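Long-range contacts in acidocalcisomal pyrophosphatase (Trypanosoma brucei brucei, PDB 5CUY), which probably hydrolyses inorganic pyrophosphate to phosphate with magnesium as cofactor, and has an N-terminal helical domain that resembles EF-hands: residues Met76-Met81 / Val131-Phe136; Thr39-Glu44 / Phe85-Val90. The protein carries 1 engineered substitution. All coordinates share one frame; numbering follows the deposited sequence.

Contact 1. Residues Met76-Met81 / Val131-Phe136; sequences MIKKIM and VTFEKF
Phe133 reaches across from the start of helix 133-142 and sets its ring against Lys78 and Met81 of helix 74-86. The two helices belong to an N-terminal helical domain that resembles a pair of EF-hands. Phe133 loses the largest area to the contact, followed by Lys78 and Met81. Its CG stands anti to the backbone N (chi1 171°), and this sends the ring out toward the other helix. The far end of the ring then lies against one turn of helix 74-86. Its CZ is 3.7 Å from the carbonyl O of Lys78 and 3.9 Å from Met81 CB. Its CE1 lies 3.7 Å from Met81 C. The backbone of helix 74-86 approaches the ring obliquely. Lys78 CG instead meets it at the edge, in the ring plane, 3.9 Å from CE2.

Met81 has a second partner. Its chain bends at chi2 and chi3, which carries the methyl CE to the edge of the Phe136 ring, 3.9 Å from CE2. Trp137 and Trp140 of helix 133-142 also touch Met81, which is buried, as is Phe136. Asn255 of the second subunit packs on Met81 as well.

The polar part lies at the margin of the contact. Glu134 starts away from helix 74-86, but its chain bends and brings the carboxylate back. Lys78 runs out extended beyond CG and crosses it at about a right angle. The two form a salt bridge. Lys78 NZ sits 2.9 Å from Glu134 OE2 and uses the syn lone pair of that oxygen.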
ATOM      1  N   MET D  76     -21.281  -3.795 -46.740  1.00 34.57           N
ATOM      2  CA  MET D  76     -20.253  -2.969 -46.106  1.00 34.28           C
ATOM      3  C   MET D  76     -18.903  -3.673 -46.144  1.00 33.80           C
ATOM      4  O   MET D  76     -17.862  -3.040 -46.306  1.00 35.10           O
ATOM      5  CB  MET D  76     -20.624  -2.630 -44.640  1.00 32.35           C
ATOM      6  CG  MET D  76     -21.833  -1.740 -44.545  1.00 33.94           C
ATOM      7  SD  MET D  76     -22.697  -1.740 -42.926  1.00 37.51           S
ATOM      8  CE  MET D  76     -21.495  -1.025 -41.841  1.00 35.10           C
ATOM      9  N   ILE D  77     -18.921  -4.980 -45.988  1.00 31.97           N
ATOM     10  CA  ILE D  77     -17.702  -5.716 -45.988  1.00 33.13           C
ATOM     11  C   ILE D  77     -17.103  -5.647 -47.380  1.00 35.55           C
ATOM     12  O   ILE D  77     -15.896  -5.454 -47.524  1.00 34.96           O
ATOM     13  CB  ILE D  77     -17.970  -7.158 -45.521  1.00 32.17           C
ATOM     14  CG1 ILE D  77     -18.259  -7.137 -44.005  1.00 32.22           C
ATOM     15  CG2 ILE D  77     -16.781  -8.067 -45.847  1.00 28.82           C
ATOM     16  CD1 ILE D  77     -18.913  -8.424 -43.488  1.00 30.75           C
ATOM     17  N   LYS D  78     -17.948  -5.749 -48.405  1.00 36.74           N
ATOM     18  CA  LYS D  78     -17.468  -5.690 -49.784  1.00 39.44           C
ATOM     19  C   LYS D  78     -16.732  -4.380 -50.053  1.00 40.32           C
ATOM     20  O   LYS D  78     -15.696  -4.373 -50.742  1.00 41.15           O
ATOM     21  CB  LYS D  78     -18.625  -5.828 -50.793  1.00 40.63           C
ATOM     22  CG  LYS D  78     -18.186  -6.185 -52.244  1.00 39.15           C
ATOM     23  CD  LYS D  78     -19.366  -6.098 -53.210  1.00 40.82           C
ATOM     24  CE  LYS D  78     -18.972  -6.388 -54.661  1.00 41.14           C
ATOM     25  NZ  LYS D  78     -19.931  -5.739 -55.619  1.00 43.58           N
ATOM     26  N   LYS D  79     -17.275  -3.285 -49.520  1.00 38.75           N
ATOM     27  CA  LYS D  79     -16.666  -1.994 -49.692  1.00 38.93           C
ATOM     28  C   LYS D  79     -15.242  -2.007 -49.116  1.00 40.23           C
ATOM     29  O   LYS D  79     -14.277  -1.653 -49.815  1.00 42.21           O
ATOM     30  CB  LYS D  79     -17.508  -0.944 -49.002  1.00 38.94           C
ATOM     31  CG  LYS D  79     -18.832  -0.697 -49.666  1.00 42.57           C
ATOM     32  CD  LYS D  79     -18.803   0.544 -50.568  1.00 45.09           C
ATOM     33  CE  LYS D  79     -20.141   0.803 -51.349  1.00 45.61           C
ATOM     34  NZ  LYS D  79     -20.255   0.032 -52.631  1.00 46.06           N
ATOM     35  N   ILE D  80     -15.111  -2.448 -47.860  1.00 37.95           N
ATOM     36  CA  ILE D  80     -13.838  -2.482 -47.163  1.00 35.00           C
ATOM     37  C   ILE D  80     -12.894  -3.458 -47.840  1.00 37.29           C
ATOM     38  O   ILE D  80     -11.679  -3.260 -47.905  1.00 35.01           O
ATOM     39  CB  ILE D  80     -14.060  -2.937 -45.706  1.00 33.11           C
ATOM     40  CG1 ILE D  80     -15.055  -2.002 -45.029  1.00 32.33           C
ATOM     41  CG2 ILE D  80     -12.775  -3.004 -44.970  1.00 27.83           C
ATOM     42  CD1 ILE D  80     -14.577  -0.617 -44.861  1.00 32.22           C
ATOM     43  N   MET D  81     -13.460  -4.552 -48.321  1.00 39.76           N
ATOM     44  CA  MET D  81     -12.652  -5.559 -48.975  1.00 41.63           C
ATOM     45  C   MET D  81     -12.085  -5.033 -50.287  1.00 42.21           C
ATOM     46  O   MET D  81     -10.924  -5.256 -50.591  1.00 41.39           O
ATOM     47  CB  MET D  81     -13.472  -6.813 -49.254  1.00 43.51           C
ATOM     48  CG  MET D  81     -13.741  -7.685 -48.040  1.00 46.29           C
ATOM     49  SD  MET D  81     -12.291  -8.430 -47.343  1.00 48.95           S
ATOM     50  CE  MET D  81     -12.059  -9.875 -48.388  1.00 47.76           C
ATOM     51  N   VAL D 131      -6.971 -11.461 -62.187  1.00 58.94           N
ATOM     52  CA  VAL D 131      -8.047 -11.606 -61.192  1.00 54.32           C
ATOM     53  C   VAL D 131      -8.606 -10.281 -60.734  1.00 50.54           C
ATOM     54  O   VAL D 131      -7.934  -9.527 -60.035  1.00 49.88           O
ATOM     55  CB  VAL D 131      -7.573 -12.343 -59.940  1.00 53.63           C
ATOM     56  CG1 VAL D 131      -8.780 -12.758 -59.095  1.00 53.00           C
ATOM     57  CG2 VAL D 131      -6.755 -13.531 -60.347  1.00 52.60           C
ATOM     58  N   THR D 132      -9.835 -10.004 -61.124  1.00 46.23           N
ATOM     59  CA  THR D 132     -10.473  -8.759 -60.747  1.00 44.68           C
ATOM     60  C   THR D 132     -10.992  -8.859 -59.318  1.00 44.34           C
ATOM     61  O   THR D 132     -11.207  -9.964 -58.807  1.00 43.20           O
ATOM     62  CB  THR D 132     -11.680  -8.456 -61.640  1.00 43.53           C
ATOM     63  OG1 THR D 132     -12.671  -9.484 -61.449  1.00 42.69           O
ATOM     64  CG2 THR D 132     -11.262  -8.385 -63.115  1.00 41.61           C
ATOM     65  N   PHE D 133     -11.191  -7.717 -58.665  1.00 43.59           N
ATOM     66  CA  PHE D 133     -11.730  -7.777 -57.325  1.00 44.92           C
ATOM     67  C   PHE D 133     -13.044  -8.576 -57.309  1.00 44.01           C
ATOM     68  O   PHE D 133     -13.244  -9.364 -56.385  1.00 44.72           O
ATOM     69  CB  PHE D 133     -11.987  -6.388 -56.730  1.00 44.76           C
ATOM     70  CG  PHE D 133     -12.732  -6.440 -55.435  1.00 46.48           C
ATOM     71  CD1 PHE D 133     -12.142  -7.025 -54.302  1.00 47.00           C
ATOM     72  CD2 PHE D 133     -14.069  -6.028 -55.363  1.00 46.10           C
ATOM     73  CE1 PHE D 133     -12.886  -7.213 -53.103  1.00 46.28           C
ATOM     74  CE2 PHE D 133     -14.810  -6.208 -54.184  1.00 46.58           C
ATOM     75  CZ  PHE D 133     -14.204  -6.811 -53.046  1.00 46.67           C
ATOM     76  N   GLU D 134     -13.903  -8.389 -58.320  1.00 42.93           N
ATOM     77  CA  GLU D 134     -15.193  -9.078 -58.418  1.00 44.34           C
ATOM     78  C   GLU D 134     -15.065 -10.586 -58.424  1.00 45.58           C
ATOM     79  O   GLU D 134     -15.858 -11.324 -57.792  1.00 45.53           O
ATOM     80  CB  GLU D 134     -15.949  -8.679 -59.693  1.00 45.12           C
ATOM     81  CG  GLU D 134     -16.904  -7.490 -59.569  1.00 46.98           C
ATOM     82  CD  GLU D 134     -17.951  -7.651 -58.468  1.00 47.61           C
ATOM     83  OE1 GLU D 134     -18.405  -8.796 -58.214  1.00 48.77           O
ATOM     84  OE2 GLU D 134     -18.320  -6.624 -57.863  1.00 45.36           O
ATOM     85  N   LYS D 135     -14.083 -11.044 -59.181  1.00 46.02           N
ATOM     86  CA  LYS D 135     -13.830 -12.454 -59.292  1.00 46.56           C
ATOM     87  C   LYS D 135     -13.329 -12.946 -57.919  1.00 46.14           C
ATOM     88  O   LYS D 135     -13.717 -14.030 -57.453  1.00 46.80           O
ATOM     89  CB  LYS D 135     -12.782 -12.677 -60.380  1.00 47.48           C
ATOM     90  CG  LYS D 135     -12.944 -13.968 -61.161  1.00 51.04           C
ATOM     91  CD  LYS D 135     -13.568 -13.712 -62.568  1.00 54.20           C
ATOM     92  CE  LYS D 135     -12.681 -14.290 -63.725  1.00 54.92           C
ATOM     93  NZ  LYS D 135     -12.690 -13.431 -64.976  1.00 54.74           N
ATOM     94  N   PHE D 136     -12.464 -12.153 -57.284  1.00 44.78           N
ATOM     95  CA  PHE D 136     -11.909 -12.496 -55.983  1.00 44.65           C
ATOM     96  C   PHE D 136     -13.062 -12.569 -54.991  1.00 45.64           C
ATOM     97  O   PHE D 136     -13.276 -13.600 -54.352  1.00 44.30           O
ATOM     98  CB  PHE D 136     -10.880 -11.441 -55.527  1.00 44.14           C
ATOM     99  CG  PHE D 136     -10.345 -11.666 -54.130  1.00 44.93           C
ATOM    100  CD1 PHE D 136      -9.548 -12.764 -53.838  1.00 45.68           C
ATOM    101  CD2 PHE D 136     -10.732 -10.823 -53.071  1.00 45.31           C
ATOM    102  CE1 PHE D 136      -9.153 -13.027 -52.493  1.00 46.49           C
ATOM    103  CE2 PHE D 136     -10.346 -11.072 -51.728  1.00 42.90           C
ATOM    104  CZ  PHE D 136      -9.568 -12.162 -51.442  1.00 45.49           C
TER

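Contact 2. Residues Thr39-Glu44 / Phe85-Val90; sequences TGRGSE and FSAFDV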
ATOM      1  N   THR D  39      -6.638   0.452 -44.432  1.00 37.44           N
ATOM      2  CA  THR D  39      -6.064  -0.688 -45.104  1.00 37.27           C
ATOM      3  C   THR D  39      -4.788  -1.300 -44.476  1.00 39.64           C
ATOM      4  O   THR D  39      -4.552  -2.530 -44.557  1.00 38.77           O
ATOM      5  CB  THR D  39      -5.779  -0.242 -46.570  1.00 37.17           C
ATOM      6  OG1 THR D  39      -6.543  -1.043 -47.479  1.00 39.41           O
ATOM      7  CG2 THR D  39      -4.321  -0.295 -46.903  1.00 32.35           C
ATOM      8  N   GLY D  40      -3.968  -0.463 -43.845  1.00 40.47           N
ATOM      9  CA  GLY D  40      -2.723  -0.982 -43.333  1.00 45.92           C
ATOM     10  C   GLY D  40      -1.636  -1.067 -44.427  1.00 49.73           C
ATOM     11  O   GLY D  40      -0.547  -1.593 -44.194  1.00 49.16           O
ATOM     12  N   ARG D  41      -1.912  -0.545 -45.623  1.00 52.53           N
ATOM     13  CA  ARG D  41      -0.926  -0.586 -46.686  1.00 56.48           C
ATOM     14  C   ARG D  41      -0.299   0.773 -46.897  1.00 58.65           C
ATOM     15  O   ARG D  41       0.487   0.971 -47.825  1.00 58.93           O
ATOM     16  CB  ARG D  41      -1.544  -1.077 -47.990  1.00 57.41           C
ATOM     17  CG  ARG D  41      -2.075  -2.491 -47.918  1.00 58.87           C
ATOM     18  CD  ARG D  41      -1.021  -3.501 -47.561  1.00 59.74           C
ATOM     19  NE  ARG D  41      -0.241  -3.931 -48.720  1.00 59.64           N
ATOM     20  CZ  ARG D  41       0.758  -4.800 -48.633  1.00 58.76           C
ATOM     21  NH1 ARG D  41       1.088  -5.305 -47.454  1.00 56.92           N
ATOM     22  NH2 ARG D  41       1.412  -5.179 -49.718  1.00 58.37           N
ATOM     23  N   GLY D  42      -0.661   1.706 -46.022  1.00 61.99           N
ATOM     24  CA  GLY D  42      -0.108   3.050 -46.066  1.00 65.28           C
ATOM     25  C   GLY D  42      -0.682   4.005 -47.084  1.00 67.97           C
ATOM     26  O   GLY D  42      -1.879   3.974 -47.416  1.00 67.22           O
ATOM     27  N   SER D  43       0.201   4.877 -47.558  1.00 70.94           N
ATOM     28  CA  SER D  43      -0.124   5.884 -48.563  1.00 73.83           C
ATOM     29  C   SER D  43      -0.145   5.218 -49.936  1.00 75.58           C
ATOM     30  O   SER D  43      -0.247   5.870 -50.977  1.00 75.24           O
ATOM     31  CB  SER D  43       0.922   7.000 -48.528  1.00 74.82           C
ATOM     32  OG  SER D  43       0.861   7.715 -47.294  1.00 75.37           O
ATOM     33  N   GLU D  44      -0.048   3.895 -49.903  1.00 77.98           N
ATOM     34  CA  GLU D  44      -0.061   3.069 -51.095  1.00 79.97           C
ATOM     35  C   GLU D  44      -1.513   2.789 -51.478  1.00 80.01           C
ATOM     36  O   GLU D  44      -1.799   2.235 -52.545  1.00 80.25           O
ATOM     37  CB  GLU D  44       0.682   1.769 -50.814  1.00 81.76           C
ATOM     38  CG  GLU D  44       1.016   0.983 -52.047  1.00 85.07           C
ATOM     39  CD  GLU D  44       2.348   0.278 -51.907  1.00 88.13           C
ATOM     40  OE1 GLU D  44       2.459  -0.663 -51.070  1.00 89.15           O
ATOM     41  OE2 GLU D  44       3.290   0.680 -52.635  1.00 88.97           O
ATOM     42  N   PHE D  85      -8.245  -4.779 -51.648  1.00 38.76           N
ATOM     43  CA  PHE D  85      -7.765  -5.488 -52.812  1.00 39.64           C
ATOM     44  C   PHE D  85      -7.019  -4.384 -53.638  1.00 41.00           C
ATOM     45  O   PHE D  85      -5.818  -4.494 -53.936  1.00 38.94           O
ATOM     46  CB  PHE D  85      -8.959  -6.022 -53.574  1.00 38.28           C
ATOM     47  CG  PHE D  85      -8.618  -6.986 -54.675  1.00 36.76           C
ATOM     48  CD1 PHE D  85      -8.335  -8.312 -54.386  1.00 35.30           C
ATOM     49  CD2 PHE D  85      -8.697  -6.585 -56.020  1.00 34.25           C
ATOM     50  CE1 PHE D  85      -8.153  -9.234 -55.423  1.00 36.80           C
ATOM     51  CE2 PHE D  85      -8.514  -7.489 -57.062  1.00 32.47           C
ATOM     52  CZ  PHE D  85      -8.250  -8.811 -56.780  1.00 34.67           C
ATOM     53  N   SER D  86      -7.742  -3.320 -53.967  1.00 40.95           N
ATOM     54  CA  SER D  86      -7.171  -2.212 -54.717  1.00 42.81           C
ATOM     55  C   SER D  86      -5.829  -1.837 -54.202  1.00 42.76           C
ATOM     56  O   SER D  86      -4.906  -1.535 -54.978  1.00 43.03           O
ATOM     57  CB  SER D  86      -8.027  -0.960 -54.612  1.00 44.01           C
ATOM     58  OG  SER D  86      -9.238  -1.097 -55.322  1.00 47.70           O
ATOM     59  N   ALA D  87      -5.697  -1.849 -52.888  1.00 42.77           N
ATOM     60  CA  ALA D  87      -4.414  -1.432 -52.319  1.00 43.26           C
ATOM     61  C   ALA D  87      -3.206  -2.259 -52.744  1.00 42.37           C
ATOM     62  O   ALA D  87      -2.096  -1.763 -52.663  1.00 41.81           O
ATOM     63  CB  ALA D  87      -4.495  -1.301 -50.763  1.00 41.90           C
ATOM     64  N   PHE D  88      -3.414  -3.498 -53.200  1.00 43.95           N
ATOM     65  CA  PHE D  88      -2.304  -4.343 -53.681  1.00 44.90           C
ATOM     66  C   PHE D  88      -2.079  -4.090 -55.156  1.00 46.23           C
ATOM     67  O   PHE D  88      -1.041  -4.453 -55.706  1.00 47.77           O
ATOM     68  CB  PHE D  88      -2.579  -5.834 -53.482  1.00 45.22           C
ATOM     69  CG  PHE D  88      -2.383  -6.293 -52.061  1.00 47.81           C
ATOM     70  CD1 PHE D  88      -3.324  -5.987 -51.080  1.00 47.90           C
ATOM     71  CD2 PHE D  88      -1.206  -6.947 -51.682  1.00 49.71           C
ATOM     72  CE1 PHE D  88      -3.105  -6.310 -49.740  1.00 50.45           C
ATOM     73  CE2 PHE D  88      -0.962  -7.281 -50.333  1.00 50.41           C
ATOM     74  CZ  PHE D  88      -1.919  -6.959 -49.356  1.00 51.07           C
ATOM     75  N   ASP D  89      -3.060  -3.447 -55.782  1.00 46.66           N
ATOM     76  CA  ASP D  89      -3.029  -3.109 -57.195  1.00 46.29           C
ATOM     77  C   ASP D  89      -2.330  -1.765 -57.312  1.00 46.87           C
ATOM     78  O   ASP D  89      -2.937  -0.773 -57.704  1.00 46.93           O
ATOM     79  CB  ASP D  89      -4.472  -3.017 -57.705  1.00 47.36           C
ATOM     80  CG  ASP D  89      -4.572  -2.791 -59.219  1.00 45.63           C
ATOM     81  OD1 ASP D  89      -3.718  -3.302 -59.959  1.00 44.97           O
ATOM     82  OD2 ASP D  89      -5.528  -2.127 -59.661  1.00 44.73           O
ATOM     83  N   VAL D  90      -1.045  -1.751 -56.976  1.00 47.47           N
ATOM     84  CA  VAL D  90      -0.226  -0.543 -56.991  1.00 49.31           C
ATOM     85  C   VAL D  90      -0.005   0.192 -58.313  1.00 49.89           C
ATOM     86  O   VAL D  90       0.218   1.411 -58.299  1.00 50.55           O
ATOM     87  CB  VAL D  90       1.155  -0.824 -56.386  1.00 50.45           C
ATOM     88  CG1 VAL D  90       0.996  -1.398 -54.975  1.00 50.76           C
ATOM     89  CG2 VAL D  90       1.909  -1.803 -57.271  1.00 50.77           C
TER
HETATM   90  O   HOH W   1       0.470  -2.279 -51.376  1.00 45.62           O
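The guanidinium of Arg41 lies flat on one face of the Phe88 ring, a cation-pi stack in form. The planes are 14° apart and the group centres 4.0 Å. The stack is displaced toward the rim of the ring. Arg41 NH2 is 3.2 Å from Phe88 CE2, and Arg41 NE is 3.5 Å from CZ. The Arg41 chain bends at chi2 (-59°) and chi3 (-83°), and these turns fold the guanidinium over onto the ring. Tyr107 makes a further cation-pi contact with Arg41 and meets Phe88 edge-to-face.

Other van der Waals contacts are few. Ala87 CB points into the loop 39-44 and is 3.9 Å from Arg41 CG. The Thr39 hydroxyl OG1 touches the same methyl. Farther along, Val90 CG1 lies 3.7 Å from Glu44 CD, the carboxylate carbon.

Segment 85-90 leaves helix 74-86 through a type I turn from Ser86 to Asp89. Asp89 then holds the backbone N of Leu93 and of Gly94 with its two carboxylate oxygens. An aspartate placed so, at the start of a loop after a helix, is what an EF-hand loop has at its first position. The helix-loop-helix shape is consistent with an EF-hand, although no calcium is modelled in this entry.

Polar links across the contact run through one water. It accepts from Arg41 NE and donates to two acceptors. Glu44 OE1 is 2.6 Å from the water oxygen, and the carbonyl O of Ala87 is 2.9 Å from it.

How the contacts relate
Both contacts use helix 74-86, contact 1 its middle and contact 2 its end. Their centres are about 13 Å apart, and their segments alternate along the chain. Phe85 joins them directly. It belongs to the 85-90 segment of contact 2 but points away from loop 39-44 and packs on residues 131-136 of contact 1. Its CE2 lies 3.1 Å from Phe133 N, and its ring meets those of Phe133 and Phe136. Both contacts touch the second subunit. Both lie away from the magnesium site of Asp291, Asp296 and Asp328; separately, their centres are about 48 and 40 Å from the centre of the chain.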